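G protein alpha subunit (Entamoeba histolytica, PDB 4FID) probably relays signals from membrane receptors as the guanine nucleotide-binding, GTP-hydrolysing subunit of a heterotrimeric G protein. Local coordinates at residues L115-F123 with E138-T146; D186-Y197 with V230-F241. All coordinates share one frame; numbering follows the deposited sequence. Where two conformers were deposited one is given.

Contact 1: L115-F123 with E138-T146; sequences LPDCAKYLF and EEDLIHNRT. With GDP (guanosine-5'-diphosphate), chain C.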
loop_
_atom_site.group_PDB
_atom_site.type_symbol
_atom_site.label_atom_id
_atom_site.label_comp_id
_atom_site.label_asym_id
_atom_site.label_seq_id
_atom_site.Cartn_x
_atom_site.Cartn_y
_atom_site.Cartn_z
ATOM N N LEU A 115 2.759 -11.151 7.633
ATOM C CA LEU A 115 4.055 -10.829 7.062
ATOM C C LEU A 115 3.982 -9.563 6.203
ATOM O O LEU A 115 3.244 -9.506 5.219
ATOM C CB LEU A 115 4.548 -11.997 6.218
ATOM C CG LEU A 115 5.986 -11.870 5.725
ATOM C CD1 LEU A 115 6.924 -12.072 6.898
ATOM C CD2 LEU A 115 6.270 -12.863 4.600
ATOM N N PRO A 116 4.754 -8.537 6.572
ATOM C CA PRO A 116 4.773 -7.295 5.782
ATOM C C PRO A 116 4.990 -7.569 4.282
ATOM O O PRO A 116 5.756 -8.456 3.922
ATOM C CB PRO A 116 5.961 -6.524 6.376
ATOM C CG PRO A 116 6.107 -7.069 7.778
ATOM C CD PRO A 116 5.725 -8.517 7.682
ATOM N N ASP A 117 4.303 -6.825 3.426
ATOM C CA ASP A 117 4.405 -6.994 1.968
ATOM C C ASP A 117 5.839 -6.896 1.439
ATOM O O ASP A 117 6.156 -7.442 0.379
ATOM C CB ASP A 117 3.551 -5.939 1.242
ATOM C CG ASP A 117 2.044 -6.088 1.512
ATOM O OD1 ASP A 117 1.256 -5.271 0.975
ATOM O OD2 ASP A 117 1.643 -7.015 2.253
ATOM N N CYS A 118 6.698 -6.184 2.164
ATOM C CA CYS A 118 8.016 -5.858 1.654
ATOM C C CYS A 118 9.045 -6.977 1.868
ATOM O O CYS A 118 10.221 -6.822 1.498
ATOM C CB CYS A 118 8.514 -4.572 2.306
ATOM S SG CYS A 118 8.710 -4.728 4.092
ATOM N N ALA A 119 8.603 -8.095 2.449
ATOM C CA ALA A 119 9.520 -9.144 2.891
ATOM C C ALA A 119 10.426 -9.674 1.779
ATOM O O ALA A 119 11.658 -9.569 1.868
ATOM C CB ALA A 119 8.767 -10.282 3.557
ATOM N N LYS A 120 9.818 -10.242 0.744
ATOM C CA LYS A 120 10.552 -10.769 -0.404
ATOM C C LYS A 120 11.487 -9.730 -1.017
ATOM O O LYS A 120 12.644 -10.036 -1.328
ATOM C CB LYS A 120 9.588 -11.289 -1.466
ATOM C CG LYS A 120 10.259 -11.665 -2.789
ATOM C CD LYS A 120 9.316 -12.509 -3.636
ATOM C CE LYS A 120 9.864 -12.763 -5.035
ATOM N NZ LYS A 120 8.933 -13.596 -5.859
ATOM N N TYR A 121 11.009 -8.498 -1.176
ATOM C CA TYR A 121 11.872 -7.450 -1.723
ATOM C C TYR A 121 13.103 -7.279 -0.851
ATOM O O TYR A 121 14.214 -7.237 -1.355
ATOM C CB TYR A 121 11.128 -6.122 -1.887
ATOM C CG TYR A 121 11.980 -4.963 -2.380
ATOM C CD1 TYR A 121 12.029 -4.635 -3.734
ATOM C CD2 TYR A 121 12.710 -4.172 -1.487
ATOM C CE1 TYR A 121 12.797 -3.565 -4.189
ATOM C CE2 TYR A 121 13.484 -3.101 -1.928
ATOM C CZ TYR A 121 13.518 -2.799 -3.284
ATOM O OH TYR A 121 14.267 -1.726 -3.746
ATOM N N LEU A 122 12.914 -7.192 0.461
ATOM C CA LEU A 122 14.054 -7.033 1.361
ATOM C C LEU A 122 15.070 -8.162 1.187
ATOM O O LEU A 122 16.243 -7.898 1.021
ATOM C CB LEU A 122 13.619 -6.868 2.825
ATOM C CG LEU A 122 12.879 -5.540 3.051
ATOM C CD1 LEU A 122 12.348 -5.317 4.505
ATOM C CD2 LEU A 122 13.770 -4.415 2.612
ATOM N N PHE A 123 14.611 -9.407 1.190
ATOM C CA PHE A 123 15.492 -10.556 1.005
ATOM C C PHE A 123 16.251 -10.541 -0.328
ATOM O O PHE A 123 17.460 -10.764 -0.369
ATOM C CB PHE A 123 14.694 -11.856 1.162
ATOM C CG PHE A 123 13.951 -11.937 2.474
ATOM C CD1 PHE A 123 14.406 -11.225 3.585
ATOM C CD2 PHE A 123 12.795 -12.699 2.597
ATOM C CE1 PHE A 123 13.717 -11.276 4.787
ATOM C CE2 PHE A 123 12.106 -12.756 3.803
ATOM C CZ PHE A 123 12.568 -12.050 4.898
ATOM N N GLU A 138 15.365 5.372 -3.879
ATOM C CA GLU A 138 13.940 5.699 -3.952
ATOM C C GLU A 138 13.103 4.448 -4.082
ATOM O O GLU A 138 11.966 4.400 -3.591
ATOM C CB GLU A 138 13.648 6.657 -5.094
ATOM C CG GLU A 138 14.254 8.049 -4.877
ATOM C CD GLU A 138 13.904 9.027 -5.981
ATOM O OE1 GLU A 138 13.724 10.223 -5.686
ATOM O OE2 GLU A 138 13.800 8.600 -7.150
ATOM N N GLU A 139 13.666 3.409 -4.699
ATOM C CA GLU A 139 12.901 2.179 -4.881
ATOM C C GLU A 139 12.734 1.462 -3.516
ATOM O O GLU A 139 11.661 0.951 -3.192
ATOM C CB GLU A 139 13.524 1.305 -5.977
ATOM C CG GLU A 139 12.635 0.207 -6.549
ATOM C CD GLU A 139 11.403 0.758 -7.259
ATOM O OE1 GLU A 139 11.554 1.695 -8.073
ATOM O OE2 GLU A 139 10.280 0.256 -7.006
ATOM N N ASP A 140 13.779 1.460 -2.703
ATOM C CA ASP A 140 13.661 0.942 -1.344
ATOM C C ASP A 140 12.544 1.660 -0.592
ATOM O O ASP A 140 11.750 1.030 0.086
ATOM C CB ASP A 140 14.995 1.077 -0.583
ATOM C CG ASP A 140 16.122 0.258 -1.223
ATOM O OD1 ASP A 140 15.788 -0.660 -2.005
ATOM O OD2 ASP A 140 17.327 0.525 -0.958
ATOM N N LEU A 141 12.480 2.982 -0.706
ATOM C CA LEU A 141 11.470 3.742 0.026
ATOM C C LEU A 141 10.057 3.387 -0.432
ATOM O O LEU A 141 9.117 3.426 0.376
ATOM C CB LEU A 141 11.685 5.249 -0.124
ATOM C CG LEU A 141 12.453 6.049 0.931
ATOM C CD1 LEU A 141 13.775 5.375 1.308
ATOM C CD2 LEU A 141 12.682 7.499 0.444
ATOM N N ILE A 142 9.906 3.070 -1.723
ATOM C CA ILE A 142 8.621 2.650 -2.264
ATOM C C ILE A 142 8.169 1.355 -1.605
ATOM O O ILE A 142 6.998 1.206 -1.241
ATOM C CB ILE A 142 8.681 2.400 -3.796
ATOM C CG1 ILE A 142 8.822 3.719 -4.573
ATOM C CG2 ILE A 142 7.462 1.548 -4.268
ATOM C CD1 ILE A 142 7.727 4.687 -4.289
ATOM N N HIS A 143 9.108 0.424 -1.437
ATOM C CA HIS A 143 8.762 -0.920 -0.973
ATOM C C HIS A 143 8.776 -1.087 0.532
ATOM O O HIS A 143 8.232 -2.057 1.060
ATOM C CB HIS A 143 9.690 -1.963 -1.585
ATOM C CG HIS A 143 9.415 -2.231 -3.021
ATOM N ND1 HIS A 143 9.993 -1.502 -4.039
ATOM C CD2 HIS A 143 8.626 -3.155 -3.615
ATOM C CE1 HIS A 143 9.567 -1.963 -5.204
ATOM N NE2 HIS A 143 8.740 -2.967 -4.973
ATOM N N ASN A 144 9.406 -0.166 1.234
ATOM C CA ASN A 144 9.511 -0.353 2.667
ATOM C C ASN A 144 8.275 0.092 3.414
ATOM O O ASN A 144 7.609 1.051 3.040
ATOM C CB ASN A 144 10.736 0.323 3.243
ATOM C CG ASN A 144 11.047 -0.172 4.630
ATOM O OD1 ASN A 144 11.175 -1.380 4.831
ATOM N ND2 ASN A 144 11.158 0.749 5.607
ATOM N N ARG A 145 7.980 -0.619 4.491
ATOM C CA ARG A 145 6.856 -0.275 5.336
ATOM C C ARG A 145 7.207 0.874 6.285
ATOM O O ARG A 145 8.173 0.785 7.046
ATOM C CB ARG A 145 6.408 -1.521 6.103
ATOM C CG ARG A 145 6.338 -2.758 5.209
ATOM C CD ARG A 145 5.192 -3.683 5.595
ATOM N NE ARG A 145 4.022 -3.570 4.723
ATOM C CZ ARG A 145 2.839 -4.117 4.995
ATOM N NH1 ARG A 145 2.672 -4.809 6.116
ATOM N NH2 ARG A 145 1.818 -3.967 4.157
ATOM N N THR A 146 6.444 1.964 6.213
ATOM C CA THR A 146 6.534 3.019 7.227
ATOM C C THR A 146 5.152 3.411 7.733
ATOM O O THR A 146 4.162 3.291 7.010
ATOM C CB THR A 146 7.254 4.299 6.725
ATOM O OG1 THR A 146 6.680 4.718 5.482
ATOM C CG2 THR A 146 8.740 4.055 6.550
HETATM P PB GDP C . -0.565 3.707 4.567
HETATM O O1B GDP C . 0.538 4.579 5.115
HETATM O O2B GDP C . -1.407 3.198 5.713
HETATM O O3B GDP C . -1.405 4.563 3.652
HETATM O O3A GDP C . 0.008 2.421 3.750
HETATM P PA GDP C . 1.545 2.259 3.236
HETATM O O1A GDP C . 1.813 3.099 2.005
HETATM O O2A GDP C . 2.537 2.603 4.333
HETATM O "O5'" GDP C . 1.673 0.680 2.899
HETATM C "C5'" GDP C . 2.662 -0.117 3.557
HETATM C "C4'" GDP C . 3.194 -1.254 2.671
HETATM O "O4'" GDP C . 2.300 -1.583 1.598
HETATM C "C3'" GDP C . 4.550 -0.928 2.045
HETATM O "O3'" GDP C . 5.506 -1.948 2.402
HETATM C "C2'" GDP C . 4.293 -0.894 0.545
HETATM O "O2'" GDP C . 5.438 -1.348 -0.200
HETATM C "C1'" GDP C . 3.055 -1.784 0.399
HETATM N N9 GDP C . 2.259 -1.489 -0.829
HETATM C C8 GDP C . 1.503 -0.401 -1.095
HETATM N N7 GDP C . 0.922 -0.492 -2.323
HETATM C C5 GDP C . 1.303 -1.663 -2.866
HETATM C C6 GDP C . 1.071 -2.396 -4.137
HETATM O O6 GDP C . 0.344 -1.925 -5.031
HETATM N N1 GDP C . 1.667 -3.581 -4.311
HETATM C C2 GDP C . 2.452 -4.131 -3.364
HETATM N N2 GDP C . 3.009 -5.339 -3.605
HETATM N N3 GDP C . 2.712 -3.526 -2.175
HETATM C C4 GDP C . 2.177 -2.316 -1.877
#
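Y121 and H143 lie flat against each other in an offset stack, ring centroids 4.0 Å apart and planes only 6° out of parallel. Y121 gets there with its CG swung opposite the backbone N (chi1 177°), which carries the ring off helix 119-124 and across the last turn of helix 138-143. H143 CB also sits over the tyrosine face, a CH-pi contact. The imidazole cannot easily turn, because H143 ND1 donates in its ring plane to E139 O at 3.1 Å, and that carbonyl also takes the backbone N-H of H143 from its other face. At the far end of the phenol, Y121 OH gives a hydrogen bond to D140 OD1 (2.5 Å), with the carboxylate turned steeply to the ring; R128 and Y134 hold the other oxygen of D140. On the nucleotide side, the R145 chain, bent at chi2 and chi3, lays one guanidinium face over the backbone N of D117. Its NH2 makes a long salt bridge to D117 OD1 (3.5 Å), an oxygen shared with K237, while C118 SG rests on R145 CG. R145 is poorly ordered, so this end is less certain. R145 NE still reaches the GDP ribose at O3' (3.2 Å), making the arrangement part of the ribose side of the nucleotide pocket of a G-alpha subunit.

Contact 2: D186-Y197 with V230-F241; sequences DCAIFVTSLAEY and VKLIFLNKMDLF. With GDP (guanosine-5'-diphosphate), chain C.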
loop_
_atom_site.group_PDB
_atom_site.type_symbol
_atom_site.label_atom_id
_atom_site.label_comp_id
_atom_site.label_asym_id
_atom_site.label_seq_id
_atom_site.Cartn_x
_atom_site.Cartn_y
_atom_site.Cartn_z
ATOM N N ASP A 186 -10.386 19.833 -4.584
ATOM C CA ASP A 186 -10.961 19.581 -5.905
ATOM C C ASP A 186 -11.278 18.108 -6.113
ATOM O O ASP A 186 -12.261 17.758 -6.781
ATOM C CB ASP A 186 -10.047 20.116 -7.012
ATOM C CG ASP A 186 -9.789 21.607 -6.861
ATOM O OD1 ASP A 186 -10.776 22.354 -6.672
ATOM O OD2 ASP A 186 -8.611 22.027 -6.895
ATOM N N CYS A 187 -10.454 17.258 -5.507
ATOM C CA CYS A 187 -10.560 15.827 -5.694
ATOM C C CYS A 187 -10.163 15.051 -4.439
ATOM O O CYS A 187 -9.152 15.334 -3.799
ATOM C CB CYS A 187 -9.683 15.398 -6.868
ATOM S SG CYS A 187 -9.575 13.624 -7.087
ATOM N N ALA A 188 -10.978 14.071 -4.092
ATOM C CA ALA A 188 -10.678 13.198 -2.980
ATOM C C ALA A 188 -10.403 11.801 -3.535
ATOM O O ALA A 188 -11.233 11.238 -4.211
ATOM C CB ALA A 188 -11.849 13.178 -2.012
ATOM N N ILE A 189 -9.221 11.264 -3.286
ATOM C CA ILE A 189 -8.906 9.927 -3.751
ATOM C C ILE A 189 -8.919 8.925 -2.586
ATOM O O ILE A 189 -8.125 9.038 -1.651
ATOM C CB ILE A 189 -7.537 9.905 -4.449
ATOM C CG1 ILE A 189 -7.536 10.882 -5.633
ATOM C CG2 ILE A 189 -7.181 8.488 -4.905
ATOM C CD1 ILE A 189 -6.301 10.775 -6.532
ATOM N N PHE A 190 -9.828 7.956 -2.635
ATOM C CA PHE A 190 -9.886 6.931 -1.597
ATOM C C PHE A 190 -9.122 5.684 -2.042
ATOM O O PHE A 190 -9.427 5.098 -3.077
ATOM C CB PHE A 190 -11.341 6.570 -1.244
ATOM C CG PHE A 190 -11.468 5.510 -0.179
ATOM C CD1 PHE A 190 -11.262 5.821 1.163
ATOM C CD2 PHE A 190 -11.797 4.203 -0.515
ATOM C CE1 PHE A 190 -11.379 4.850 2.160
ATOM C CE2 PHE A 190 -11.908 3.214 0.474
ATOM C CZ PHE A 190 -11.707 3.546 1.815
ATOM N N VAL A 191 -8.126 5.293 -1.252
ATOM C CA VAL A 191 -7.332 4.121 -1.545
ATOM C C VAL A 191 -7.736 2.975 -0.647
ATOM O O VAL A 191 -7.935 3.153 0.571
ATOM C CB VAL A 191 -5.836 4.379 -1.310
ATOM C CG1 VAL A 191 -4.984 3.236 -1.939
ATOM C CG2 VAL A 191 -5.439 5.729 -1.853
ATOM N N THR A 192 -7.843 1.791 -1.246
ATOM C CA THR A 192 -8.132 0.591 -0.482
ATOM C C THR A 192 -7.352 -0.615 -1.031
ATOM O O THR A 192 -7.047 -0.709 -2.223
ATOM C CB THR A 192 -9.659 0.301 -0.407
ATOM O OG1 THR A 192 -9.920 -0.724 0.571
ATOM C CG2 THR A 192 -10.205 -0.136 -1.779
ATOM N N SER A 193 -7.007 -1.520 -0.134
ATOM C CA SER A 193 -6.245 -2.692 -0.479
ATOM C C SER A 193 -7.209 -3.781 -0.888
ATOM O O SER A 193 -8.115 -4.127 -0.138
ATOM C CB SER A 193 -5.450 -3.148 0.743
ATOM O OG SER A 193 -4.611 -4.243 0.429
ATOM N N LEU A 194 -7.012 -4.334 -2.078
ATOM C CA LEU A 194 -7.851 -5.437 -2.516
ATOM C C LEU A 194 -7.491 -6.697 -1.750
ATOM O O LEU A 194 -8.335 -7.566 -1.537
ATOM C CB LEU A 194 -7.707 -5.672 -4.018
ATOM C CG LEU A 194 -8.532 -4.748 -4.920
ATOM C CD1 LEU A 194 -8.105 -4.896 -6.368
ATOM C CD2 LEU A 194 -9.997 -5.085 -4.747
ATOM N N ALA A 195 -6.237 -6.802 -1.328
ATOM C CA ALA A 195 -5.792 -8.063 -0.750
ATOM C C ALA A 195 -6.252 -8.278 0.703
ATOM O O ALA A 195 -5.927 -9.294 1.309
ATOM C CB ALA A 195 -4.284 -8.221 -0.888
ATOM N N GLU A 196 -7.023 -7.335 1.242
ATOM C CA GLU A 196 -7.481 -7.413 2.624
ATOM C C GLU A 196 -8.861 -8.048 2.750
ATOM O O GLU A 196 -9.427 -8.071 3.844
ATOM C CB GLU A 196 -7.494 -6.020 3.279
ATOM C CG GLU A 196 -8.650 -5.124 2.794
ATOM C CD GLU A 196 -8.729 -3.742 3.482
ATOM O OE1 GLU A 196 -7.738 -3.287 4.110
ATOM O OE2 GLU A 196 -9.799 -3.104 3.370
ATOM N N TYR A 197 -9.409 -8.561 1.651
ATOM C CA TYR A 197 -10.762 -9.134 1.685
ATOM C C TYR A 197 -10.953 -10.259 2.716
ATOM O O TYR A 197 -12.069 -10.533 3.123
ATOM C CB TYR A 197 -11.200 -9.624 0.301
ATOM C CG TYR A 197 -10.378 -10.774 -0.210
ATOM C CD1 TYR A 197 -10.713 -12.087 0.097
ATOM C CD2 TYR A 197 -9.249 -10.547 -0.992
ATOM C CE1 TYR A 197 -9.952 -13.146 -0.366
ATOM C CE2 TYR A 197 -8.484 -11.596 -1.462
ATOM C CZ TYR A 197 -8.846 -12.888 -1.147
ATOM O OH TYR A 197 -8.087 -13.918 -1.622
ATOM N N VAL A 230 -14.466 15.718 -6.680
ATOM C CA VAL A 230 -14.525 14.479 -7.456
ATOM C C VAL A 230 -14.090 13.317 -6.581
ATOM O O VAL A 230 -13.117 13.418 -5.838
ATOM C CB VAL A 230 -13.592 14.521 -8.696
ATOM C CG1 VAL A 230 -13.959 13.422 -9.673
ATOM C CG2 VAL A 230 -13.700 15.844 -9.383
ATOM N N LYS A 231 -14.797 12.201 -6.683
ATOM C CA LYS A 231 -14.473 11.037 -5.877
ATOM C C LYS A 231 -13.885 9.920 -6.737
ATOM O O LYS A 231 -14.546 9.401 -7.650
ATOM C CB LYS A 231 -15.727 10.543 -5.161
ATOM C CG LYS A 231 -16.575 11.645 -4.524
ATOM C CD LYS A 231 -15.827 12.362 -3.406
ATOM C CE LYS A 231 -16.809 13.071 -2.504
ATOM N NZ LYS A 231 -17.774 13.896 -3.270
ATOM N N LEU A 232 -12.650 9.549 -6.432
ATOM C CA LEU A 232 -11.956 8.475 -7.125
ATOM C C LEU A 232 -11.649 7.382 -6.131
ATOM O O LEU A 232 -11.408 7.662 -4.957
ATOM C CB LEU A 232 -10.624 8.981 -7.698
ATOM C CG LEU A 232 -10.633 9.615 -9.091
ATOM C CD1 LEU A 232 -11.675 10.733 -9.159
ATOM C CD2 LEU A 232 -9.234 10.116 -9.504
ATOM N N ILE A 233 -11.619 6.139 -6.591
ATOM C CA ILE A 233 -11.202 5.046 -5.732
ATOM C C ILE A 233 -10.062 4.318 -6.388
ATOM O O ILE A 233 -10.187 3.898 -7.535
ATOM C CB ILE A 233 -12.329 4.035 -5.493
ATOM C CG1 ILE A 233 -13.457 4.672 -4.711
ATOM C CG2 ILE A 233 -11.819 2.838 -4.695
ATOM C CD1 ILE A 233 -14.530 3.683 -4.374
ATOM N N PHE A 234 -8.956 4.155 -5.671
ATOM C CA PHE A 234 -7.870 3.323 -6.172
ATOM C C PHE A 234 -7.969 1.991 -5.470
ATOM O O PHE A 234 -7.789 1.891 -4.260
ATOM C CB PHE A 234 -6.480 3.935 -5.920
ATOM C CG PHE A 234 -6.146 5.126 -6.795
ATOM C CD1 PHE A 234 -7.027 5.576 -7.769
ATOM C CD2 PHE A 234 -4.934 5.798 -6.628
ATOM C CE1 PHE A 234 -6.716 6.685 -8.564
ATOM C CE2 PHE A 234 -4.605 6.895 -7.414
ATOM C CZ PHE A 234 -5.506 7.342 -8.391
ATOM N N LEU A 235 -8.290 0.967 -6.230
ATOM C CA LEU A 235 -8.332 -0.374 -5.696
ATOM C C LEU A 235 -6.911 -0.890 -5.795
ATOM O O LEU A 235 -6.461 -1.360 -6.845
ATOM C CB LEU A 235 -9.305 -1.217 -6.517
ATOM C CG LEU A 235 -10.691 -0.553 -6.515
ATOM C CD1 LEU A 235 -11.541 -0.965 -7.734
ATOM C CD2 LEU A 235 -11.420 -0.849 -5.216
ATOM N N ASN A 236 -6.195 -0.786 -4.694
ATOM C CA ASN A 236 -4.755 -0.961 -4.725
ATOM C C ASN A 236 -4.318 -2.381 -4.412
ATOM O O ASN A 236 -5.089 -3.185 -3.842
ATOM C CB ASN A 236 -4.105 0.010 -3.748
ATOM C CG ASN A 236 -2.629 0.153 -3.977
ATOM O OD1 ASN A 236 -2.173 0.225 -5.123
ATOM N ND2 ASN A 236 -1.862 0.217 -2.883
ATOM N N LYS A 237 -3.083 -2.684 -4.801
ATOM C CA LYS A 237 -2.490 -4.003 -4.585
ATOM C C LYS A 237 -3.136 -5.058 -5.458
ATOM O O LYS A 237 -3.327 -6.190 -5.027
ATOM C CB LYS A 237 -2.547 -4.407 -3.109
ATOM C CG LYS A 237 -1.896 -3.353 -2.176
ATOM C CD LYS A 237 -1.740 -3.887 -0.756
ATOM C CE LYS A 237 -0.927 -2.948 0.118
ATOM N NZ LYS A 237 -0.830 -3.445 1.514
HETATM N N MSE A 238 -3.448 -4.672 -6.695
HETATM C CA MSE A 238 -4.050 -5.594 -7.649
HETATM C C MSE A 238 -3.127 -6.800 -7.901
HETATM O O MSE A 238 -3.598 -7.940 -8.061
HETATM C CB MSE A 238 -4.426 -4.869 -8.954
HETATM C CG MSE A 238 -5.001 -5.780 -10.047
HETATM SE SE MSE A 238 -6.863 -6.387 -9.828
HETATM C CE MSE A 238 -7.117 -7.227 -11.580
ATOM N N ASP A 239 -1.826 -6.567 -7.899
ATOM C CA ASP A 239 -0.852 -7.660 -8.032
ATOM C C ASP A 239 -0.995 -8.705 -6.916
ATOM O O ASP A 239 -1.127 -9.913 -7.194
ATOM C CB ASP A 239 0.605 -7.127 -8.113
ATOM C CG ASP A 239 0.955 -6.111 -6.986
ATOM O OD1 ASP A 239 0.074 -5.329 -6.540
ATOM O OD2 ASP A 239 2.141 -6.088 -6.565
ATOM N N LEU A 240 -0.994 -8.224 -5.665
ATOM C CA LEU A 240 -1.105 -9.077 -4.487
ATOM C C LEU A 240 -2.426 -9.803 -4.492
ATOM O O LEU A 240 -2.509 -10.971 -4.113
ATOM C CB LEU A 240 -0.968 -8.258 -3.206
ATOM C CG LEU A 240 0.437 -7.672 -3.005
ATOM C CD1 LEU A 240 0.557 -6.898 -1.684
ATOM C CD2 LEU A 240 1.487 -8.796 -3.093
ATOM N N PHE A 241 -3.462 -9.107 -4.939
ATOM C CA PHE A 241 -4.794 -9.681 -4.984
ATOM C C PHE A 241 -4.916 -10.853 -5.986
ATOM O O PHE A 241 -5.477 -11.885 -5.652
ATOM C CB PHE A 241 -5.800 -8.565 -5.271
ATOM C CG PHE A 241 -7.215 -9.035 -5.403
ATOM C CD1 PHE A 241 -7.913 -9.487 -4.295
ATOM C CD2 PHE A 241 -7.856 -8.995 -6.644
ATOM C CE1 PHE A 241 -9.249 -9.915 -4.419
ATOM C CE2 PHE A 241 -9.179 -9.424 -6.786
ATOM C CZ PHE A 241 -9.878 -9.886 -5.667
HETATM P PB GDP C . -0.565 3.707 4.567
HETATM O O1B GDP C . 0.538 4.579 5.115
HETATM O O2B GDP C . -1.407 3.198 5.713
HETATM O O3B GDP C . -1.405 4.563 3.652
HETATM O O3A GDP C . 0.008 2.421 3.750
HETATM P PA GDP C . 1.545 2.259 3.236
HETATM O O1A GDP C . 1.813 3.099 2.005
HETATM O O2A GDP C . 2.537 2.603 4.333
HETATM O "O5'" GDP C . 1.673 0.680 2.899
HETATM C "C5'" GDP C . 2.662 -0.117 3.557
HETATM C "C4'" GDP C . 3.194 -1.254 2.671
HETATM O "O4'" GDP C . 2.300 -1.583 1.598
HETATM C "C3'" GDP C . 4.550 -0.928 2.045
HETATM O "O3'" GDP C . 5.506 -1.948 2.402
HETATM C "C2'" GDP C . 4.293 -0.894 0.545
HETATM O "O2'" GDP C . 5.438 -1.348 -0.200
HETATM C "C1'" GDP C . 3.055 -1.784 0.399
HETATM N N9 GDP C . 2.259 -1.489 -0.829
HETATM C C8 GDP C . 1.503 -0.401 -1.095
HETATM N N7 GDP C . 0.922 -0.492 -2.323
HETATM C C5 GDP C . 1.303 -1.663 -2.866
HETATM C C6 GDP C . 1.071 -2.396 -4.137
HETATM O O6 GDP C . 0.344 -1.925 -5.031
HETATM N N1 GDP C . 1.667 -3.581 -4.311
HETATM C C2 GDP C . 2.452 -4.131 -3.364
HETATM N N2 GDP C . 3.009 -5.339 -3.605
HETATM N N3 GDP C . 2.712 -3.526 -2.175
HETATM C C4 GDP C . 2.177 -2.316 -1.877
HETATM O O HOH W 1 -3.152 -5.011 2.556
#
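I189 sets its CG2 methyl squarely over the F234 ring, 3.8 Å from the centroid and 5° off the normal; CG2 is anti to the backbone N, which puts that methyl, not CG1, over the face. This is the dense part: strands 187-193 and 230-236 run parallel, their axes 4.6 Å apart, and an unbroken series of backbone hydrogen bonds passes from V230 N to D186 O at one end to L194 N to N236 O at the other. On the face holding I189 and F234, V191 CG1 lies 3.8 Å from N236 CB; on the reverse, T192 CG2 meets L235 CD2 at 3.7 Å, under helices 209-222 and 263-275. These are neighbouring central strands of the Ras-like P-loop GTPase sheet, and the second runs out into the NKMD sequence that reads the guanine. There N236 ND2 donates to GDP N7 (2.9 Å), its OD1 held by T307 and A309, and D239 receives the base's N1 on OD1 and its N2 amino group on OD2. F241 CG meets L194 CB, and its CE1 approaches Y197 CD2 at 3.5 Å, those rings almost perpendicular. S193 OG and K237 NZ, both buried, share one water; NZ is also salt-bridged to D117 and bonded to E15 O. The looser side is at A195 and L240, both partly exposed, whose CB atoms only touch, at 4.0 Å.

In the fold
From the N terminus the chain first lays down strand 6-12 and the phosphate-binding loop, then crosses several helices before contact 1 closes a short loop of 14 residues between 115-123 and 138-146. Strands 152-157 and 162-167 follow, and only then does contact 2 open, closing a longer loop of 32 residues, including helix 209-222, between 186-197 and 230-241. The two loops are in series and neither nests nor crosses. Contact 1 joins helical elements on the ribose side of GDP; contact 2 joins neighbours in the central sheet and supplies the base-reading side. They meet directly where D117 OD1 and K237 NZ form a salt bridge of 2.8 Å, with L240 packed against D117.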